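Local structure of probable GTP-binding protein EngB (Pyrococcus horikoshii, 2CXX) at residues K14-Y19 against V26-R31; D84-V89 against L121-I126. The protein binds guanine nucleotides as a probable GTPase of the EngB family and is probably needed for normal cell division and septation. All blocks are in the same frame, centred on the assembly; numbering follows the deposited sequence.

Interaction 1 (K14-Y19 against V26-R31). With GDP (guanosine-5'-diphosphate), chain D.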
loop_
_atom_site.group_PDB
_atom_site.type_symbol
_atom_site.label_atom_id
_atom_site.label_comp_id
_atom_site.label_asym_id
_atom_site.label_seq_id
_atom_site.Cartn_x
_atom_site.Cartn_y
_atom_site.Cartn_z
ATOM N N LYS A 14 3.287 6.576 -1.662
ATOM C CA LYS A 14 1.837 6.449 -1.796
ATOM C C LYS A 14 1.158 7.711 -2.262
ATOM O O LYS A 14 0.346 7.663 -3.207
ATOM C CB LYS A 14 1.282 5.967 -0.465
ATOM C CG LYS A 14 -0.249 5.863 -0.424
ATOM C CD LYS A 14 -0.703 4.970 0.789
ATOM C CE LYS A 14 -0.371 5.565 2.148
ATOM N NZ LYS A 14 -1.052 6.893 2.255
ATOM N N SER A 15 1.460 8.863 -1.650
ATOM C CA SER A 15 0.807 10.097 -2.109
ATOM C C SER A 15 1.238 10.392 -3.557
ATOM O O SER A 15 0.411 10.867 -4.354
ATOM C CB SER A 15 1.133 11.288 -1.191
ATOM O OG SER A 15 2.534 11.481 -1.156
ATOM N N THR A 16 2.509 10.163 -3.917
ATOM C CA THR A 16 2.944 10.327 -5.305
ATOM C C THR A 16 2.148 9.408 -6.270
ATOM O O THR A 16 1.675 9.827 -7.344
ATOM C CB THR A 16 4.466 10.010 -5.484
ATOM O OG1 THR A 16 5.242 10.892 -4.653
ATOM C CG2 THR A 16 4.880 10.304 -6.933
ATOM N N LEU A 17 1.937 8.167 -5.881
ATOM C CA LEU A 17 1.193 7.221 -6.731
ATOM C C LEU A 17 -0.265 7.704 -6.906
ATOM O O LEU A 17 -0.816 7.684 -7.987
ATOM C CB LEU A 17 1.201 5.819 -6.086
ATOM C CG LEU A 17 0.284 4.765 -6.687
ATOM C CD1 LEU A 17 0.493 4.660 -8.212
ATOM C CD2 LEU A 17 0.543 3.451 -5.999
ATOM N N ILE A 18 -0.891 8.142 -5.820
ATOM C CA ILE A 18 -2.274 8.616 -5.900
ATOM C C ILE A 18 -2.382 9.805 -6.833
ATOM O O ILE A 18 -3.371 9.923 -7.600
ATOM C CB ILE A 18 -2.821 8.966 -4.528
ATOM C CG1 ILE A 18 -3.067 7.666 -3.762
ATOM C CG2 ILE A 18 -4.160 9.743 -4.685
ATOM C CD1 ILE A 18 -3.445 7.799 -2.328
ATOM N N TYR A 19 -1.394 10.681 -6.768
ATOM C CA TYR A 19 -1.363 11.814 -7.702
ATOM C C TYR A 19 -1.183 11.321 -9.145
ATOM O O TYR A 19 -1.817 11.866 -10.053
ATOM C CB TYR A 19 -0.217 12.772 -7.317
ATOM C CG TYR A 19 0.050 13.812 -8.373
ATOM C CD1 TYR A 19 -0.913 14.756 -8.692
ATOM C CD2 TYR A 19 1.243 13.816 -9.092
ATOM C CE1 TYR A 19 -0.689 15.680 -9.713
ATOM C CE2 TYR A 19 1.455 14.763 -10.116
ATOM C CZ TYR A 19 0.483 15.656 -10.396
ATOM O OH TYR A 19 0.695 16.533 -11.430
ATOM N N VAL A 26 -2.446 15.108 -2.867
ATOM C CA VAL A 26 -2.953 14.900 -1.550
ATOM C C VAL A 26 -1.765 14.884 -0.602
ATOM O O VAL A 26 -0.610 14.615 -1.012
ATOM C CB VAL A 26 -3.694 13.546 -1.471
ATOM C CG1 VAL A 26 -4.796 13.555 -2.470
ATOM C CG2 VAL A 26 -2.753 12.392 -1.748
ATOM N N ARG A 27 -2.058 15.197 0.649
ATOM C CA ARG A 27 -1.065 15.207 1.709
ATOM C C ARG A 27 0.169 16.066 1.402
ATOM O O ARG A 27 1.300 15.733 1.774
ATOM C CB ARG A 27 -0.685 13.764 2.026
ATOM C CG ARG A 27 -1.918 12.959 2.482
ATOM C CD ARG A 27 -1.507 11.652 3.114
ATOM N NE ARG A 27 -2.646 10.805 3.445
ATOM C CZ ARG A 27 -3.352 10.908 4.564
ATOM N NH1 ARG A 27 -3.049 11.830 5.474
ATOM N NH2 ARG A 27 -4.354 10.059 4.782
ATOM N N ARG A 28 -0.051 17.193 0.743
ATOM C CA ARG A 28 1.079 18.068 0.464
ATOM C C ARG A 28 1.078 19.327 1.349
ATOM O O ARG A 28 1.890 20.230 1.155
ATOM C CB ARG A 28 1.119 18.402 -1.028
ATOM C CG ARG A 28 1.737 17.252 -1.837
ATOM C CD ARG A 28 3.199 17.026 -1.360
ATOM N NE ARG A 28 3.820 15.872 -2.005
ATOM C CZ ARG A 28 3.642 14.615 -1.606
ATOM N NH1 ARG A 28 2.860 14.370 -0.559
ATOM N NH2 ARG A 28 4.224 13.606 -2.266
ATOM N N GLY A 29 0.175 19.375 2.328
ATOM C CA GLY A 29 0.160 20.506 3.238
ATOM C C GLY A 29 -0.926 21.546 3.075
ATOM O O GLY A 29 -1.109 22.376 3.978
ATOM N N LYS A 30 -1.641 21.535 1.955
ATOM C CA LYS A 30 -2.689 22.539 1.800
ATOM C C LYS A 30 -3.588 22.383 3.004
ATOM O O LYS A 30 -4.019 23.368 3.607
ATOM C CB LYS A 30 -3.483 22.368 0.495
ATOM C CG LYS A 30 -2.914 23.210 -0.665
ATOM C CD LYS A 30 -3.892 23.375 -1.843
ATOM C CE LYS A 30 -3.260 24.246 -2.940
ATOM N NZ LYS A 30 -4.118 24.464 -4.163
ATOM N N ARG A 31 -3.839 21.136 3.389
ATOM C CA ARG A 31 -4.677 20.898 4.543
ATOM C C ARG A 31 -3.806 20.462 5.706
ATOM O O ARG A 31 -3.348 19.322 5.791
ATOM C CB ARG A 31 -5.774 19.862 4.218
ATOM C CG ARG A 31 -7.183 20.419 4.410
ATOM C CD ARG A 31 -8.014 19.638 5.442
ATOM N NE ARG A 31 -8.503 18.390 4.876
ATOM C CZ ARG A 31 -9.217 17.471 5.539
ATOM N NH1 ARG A 31 -9.537 17.635 6.818
ATOM N NH2 ARG A 31 -9.621 16.386 4.902
HETATM P PB GDP D . 4.342 8.743 1.048
HETATM O O1B GDP D . 4.865 9.162 2.380
HETATM O O2B GDP D . 4.353 7.168 0.912
HETATM O O3B GDP D . 3.142 9.481 0.492
HETATM O O3A GDP D . 5.499 9.144 0.036
HETATM P PA GDP D . 5.768 10.273 -1.062
HETATM O O1A GDP D . 4.840 10.100 -2.199
HETATM O O2A GDP D . 5.653 11.703 -0.417
HETATM O "O5'" GDP D . 7.217 9.903 -1.642
HETATM C "C5'" GDP D . 8.178 9.882 -0.629
HETATM C "C4'" GDP D . 9.579 10.009 -1.240
HETATM O "O4'" GDP D . 9.798 8.921 -2.242
HETATM C "C3'" GDP D . 9.861 11.237 -2.036
HETATM O "O3'" GDP D . 11.063 12.013 -1.938
HETATM C "C2'" GDP D . 9.386 10.889 -3.463
HETATM O "O2'" GDP D . 10.113 11.723 -4.441
HETATM C "C1'" GDP D . 10.048 9.512 -3.569
HETATM N N9 GDP D . 9.438 8.616 -4.562
HETATM C C8 GDP D . 8.072 8.308 -4.749
HETATM N N7 GDP D . 7.944 7.461 -5.711
HETATM C C5 GDP D . 9.183 7.160 -6.212
HETATM C C6 GDP D . 9.682 6.311 -7.247
HETATM O O6 GDP D . 8.958 5.654 -7.928
HETATM N N1 GDP D . 11.054 6.250 -7.469
HETATM C C2 GDP D . 11.917 6.996 -6.717
HETATM N N2 GDP D . 13.264 6.906 -6.982
HETATM N N3 GDP D . 11.482 7.793 -5.753
HETATM C C4 GDP D . 10.133 7.899 -5.475
HETATM O O HOH W 1 0.369 13.930 -3.872
#
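The hydroxyl OG of S15 is gripped from the loop by both terminal nitrogens of R28, NH2 at 2.9 Å and NH1 at 3.0 Å. The guanidinium meets it end-on, the oxygen tilted 16° out of its plane, and both bonds are well bent. S15 OG also lies 2.7 Å from O3B of GDP and close to O1A. A chi1 of 59° sets OG between the serine's backbone N and carbonyl carbon, facing diphosphate and arginine. R28 NH1 donates to the carbonyl O of R27, which steadies the guanidinium, while R28 NH2 comes within 3.0 Å of GDP O2A, so its charge probably offsets that of the alpha phosphate. Beneath this polar layer, CG2 of V26 packs on CG2 of I18 at 4.2 Å, the side chains crossing at about a right angle. Water 1 joins S15 O to V26 N. D50 takes salt bridges from K14 NZ at OD1 and R27 NE at OD2; K14 NZ also bonds to M51 O and R27 NH2 to K37 O. Backbone N atoms of K14, S15 and T16 donate to GDP phosphate oxygens, T16 N reaching O1A at 2.9 Å, as in the P-loop (Walker A) of GTPases.

Interaction 2 (D84-V89 against L121-I126)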
loop_
_atom_site.group_PDB
_atom_site.type_symbol
_atom_site.label_atom_id
_atom_site.label_comp_id
_atom_site.label_asym_id
_atom_site.label_seq_id
_atom_site.Cartn_x
_atom_site.Cartn_y
_atom_site.Cartn_z
ATOM N N ASP A 84 -13.912 -2.493 -2.092
ATOM C CA ASP A 84 -13.790 -3.426 -3.212
ATOM C C ASP A 84 -12.408 -3.985 -3.507
ATOM O O ASP A 84 -12.278 -5.121 -4.005
ATOM C CB ASP A 84 -14.312 -2.744 -4.471
ATOM C CG ASP A 84 -15.764 -2.349 -4.340
ATOM O OD1 ASP A 84 -16.022 -1.165 -4.043
ATOM O OD2 ASP A 84 -16.652 -3.259 -4.484
ATOM N N VAL A 85 -11.393 -3.166 -3.303
ATOM C CA VAL A 85 -10.029 -3.625 -3.510
ATOM C C VAL A 85 -9.105 -2.764 -2.688
ATOM O O VAL A 85 -9.433 -1.649 -2.371
ATOM C CB VAL A 85 -9.659 -3.572 -5.037
ATOM C CG1 VAL A 85 -9.793 -2.183 -5.519
ATOM C CG2 VAL A 85 -8.221 -4.162 -5.273
ATOM N N ALA A 86 -7.948 -3.299 -2.296
ATOM C CA ALA A 86 -6.960 -2.580 -1.526
ATOM C C ALA A 86 -5.663 -2.538 -2.314
ATOM O O ALA A 86 -5.280 -3.495 -2.997
ATOM C CB ALA A 86 -6.701 -3.292 -0.098
ATOM N N VAL A 87 -4.996 -1.392 -2.284
ATOM C CA VAL A 87 -3.677 -1.288 -2.902
ATOM C C VAL A 87 -2.677 -1.031 -1.781
ATOM O O VAL A 87 -2.757 -0.008 -1.087
ATOM C CB VAL A 87 -3.574 -0.119 -3.859
ATOM C CG1 VAL A 87 -2.108 -0.054 -4.498
ATOM C CG2 VAL A 87 -4.602 -0.318 -4.969
ATOM N N LEU A 88 -1.775 -1.986 -1.553
ATOM C CA LEU A 88 -0.743 -1.781 -0.563
ATOM C C LEU A 88 0.476 -1.330 -1.365
ATOM O O LEU A 88 0.982 -2.061 -2.215
ATOM C CB LEU A 88 -0.423 -3.102 0.200
ATOM C CG LEU A 88 0.885 -3.139 1.013
ATOM C CD1 LEU A 88 0.934 -2.109 2.128
ATOM C CD2 LEU A 88 1.055 -4.533 1.609
ATOM N N VAL A 89 0.957 -0.125 -1.071
ATOM C CA VAL A 89 2.149 0.412 -1.737
ATOM C C VAL A 89 3.356 0.044 -0.910
ATOM O O VAL A 89 3.347 0.281 0.266
ATOM C CB VAL A 89 2.068 1.919 -1.784
ATOM C CG1 VAL A 89 3.133 2.459 -2.710
ATOM C CG2 VAL A 89 0.657 2.344 -2.281
ATOM N N LEU A 121 -9.246 -10.505 6.233
ATOM C CA LEU A 121 -10.508 -9.789 5.990
ATOM C C LEU A 121 -11.154 -10.026 4.622
ATOM O O LEU A 121 -12.178 -9.430 4.321
ATOM C CB LEU A 121 -10.270 -8.279 6.167
ATOM C CG LEU A 121 -10.489 -7.784 7.601
ATOM C CD1 LEU A 121 -9.657 -8.574 8.591
ATOM C CD2 LEU A 121 -10.108 -6.300 7.669
ATOM N N ASP A 122 -10.539 -10.879 3.823
ATOM C CA ASP A 122 -10.995 -11.287 2.479
ATOM C C ASP A 122 -11.058 -10.099 1.529
ATOM O O ASP A 122 -11.888 -10.031 0.634
ATOM C CB ASP A 122 -12.338 -12.050 2.524
ATOM C CG ASP A 122 -12.286 -13.292 3.425
ATOM O OD1 ASP A 122 -11.230 -13.992 3.492
ATOM O OD2 ASP A 122 -13.329 -13.643 4.002
ATOM N N ILE A 123 -10.132 -9.151 1.712
ATOM C CA ILE A 123 -10.109 -8.012 0.820
ATOM C C ILE A 123 -9.081 -8.227 -0.286
ATOM O O ILE A 123 -7.892 -8.390 0.014
ATOM C CB ILE A 123 -9.744 -6.733 1.618
ATOM C CG1 ILE A 123 -10.908 -6.389 2.544
ATOM C CG2 ILE A 123 -9.396 -5.577 0.628
ATOM C CD1 ILE A 123 -10.586 -5.217 3.542
ATOM N N PRO A 124 -9.513 -8.266 -1.562
ATOM C CA PRO A 124 -8.582 -8.453 -2.685
ATOM C C PRO A 124 -7.519 -7.345 -2.564
ATOM O O PRO A 124 -7.848 -6.148 -2.410
ATOM C CB PRO A 124 -9.435 -8.228 -3.945
ATOM C CG PRO A 124 -10.809 -8.227 -3.480
ATOM C CD PRO A 124 -10.844 -7.832 -2.040
ATOM N N THR A 125 -6.247 -7.733 -2.653
ATOM C CA THR A 125 -5.169 -6.767 -2.474
ATOM C C THR A 125 -4.158 -6.784 -3.584
ATOM O O THR A 125 -3.664 -7.847 -3.965
ATOM C CB THR A 125 -4.444 -7.047 -1.148
ATOM O OG1 THR A 125 -5.368 -6.925 -0.063
ATOM C CG2 THR A 125 -3.288 -6.033 -0.943
ATOM N N ILE A 126 -3.833 -5.615 -4.111
ATOM C CA ILE A 126 -2.785 -5.513 -5.136
ATOM C C ILE A 126 -1.598 -4.863 -4.433
ATOM O O ILE A 126 -1.776 -3.961 -3.631
ATOM C CB ILE A 126 -3.253 -4.610 -6.337
ATOM C CG1 ILE A 126 -4.417 -5.260 -7.047
ATOM C CG2 ILE A 126 -2.072 -4.284 -7.259
ATOM C CD1 ILE A 126 -5.259 -4.252 -7.857
#
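A86 and T125, then V87 and I126, pair as neighbours on 85-91 and 125-130, adjacent parallel strands in the sheet of a P-loop GTPase domain, linked by a beta-alpha-beta crossover through helices 94-104 and 110-120; backbone hydrogen bonds carry the pairing. A86 uses both its polar backbone atoms: its N donates to P124 O at 2.9 Å, and its O accepts from I126 N at 2.8 Å, the straightest of the three at 169°. L88 N then donates to I126 O, so the ladder alternates as parallel strands require. Weaker CA-H...O contacts reinforce it, T125 CA lying 3.3 Å from A86 O and V87 CA approaching I126 O.

Apolar contacts flank the ladder. On the face carrying A86 and T125, the methyl CB of A86 meets CG2 of I123 at 3.6 Å; that branch lies anti to the backbone N of I123 (chi1 -69° places CG1 beside that N instead), which turns it to the alanine. Helix 110-120 covers this face, with L118 against A86 and T125. Off the other face, CG2 of V85 touches CD1 of I126 at 3.9 Å, and helix 171-184 closes over V85 and I126. At the strand entrance the P124 ring rests its CG 3.5 Å from D84 O.

One side-chain bond ties the chain entering the strand to itself: T125 OG1 donates to I123 O at 2.9 Å, from above the carbonyl plane. A valine in place of this threonine would probably leave I123 O without this donor and the residues leading into the strand less firmly held.

Because the bonds across the pair are all between backbone atoms and the side chains add mainly apolar packing, the register probably rests on the peptide groups.

Interaction 2 is core and interaction 1 lies partly at the surface, around the nucleotide. The first joins helix 14-22 to the loop that follows it, nearby in sequence; the second pairs two interior strands whose segments are separated by 31 largely helical residues. Their chemistry differs accordingly: charged and hydroxyl groups gathered about a diphosphate in interaction 1, peptide hydrogen bonds and apolar packing in interaction 2. Their centres lie about 20 Å apart, yet they meet where the helix rests on the sheet, L17 CD2 touching V89 CG2 at 3.9 Å and K14 CG packing on the same methyl. The phosphate-binding helix thus lies directly against a strand of interaction 2.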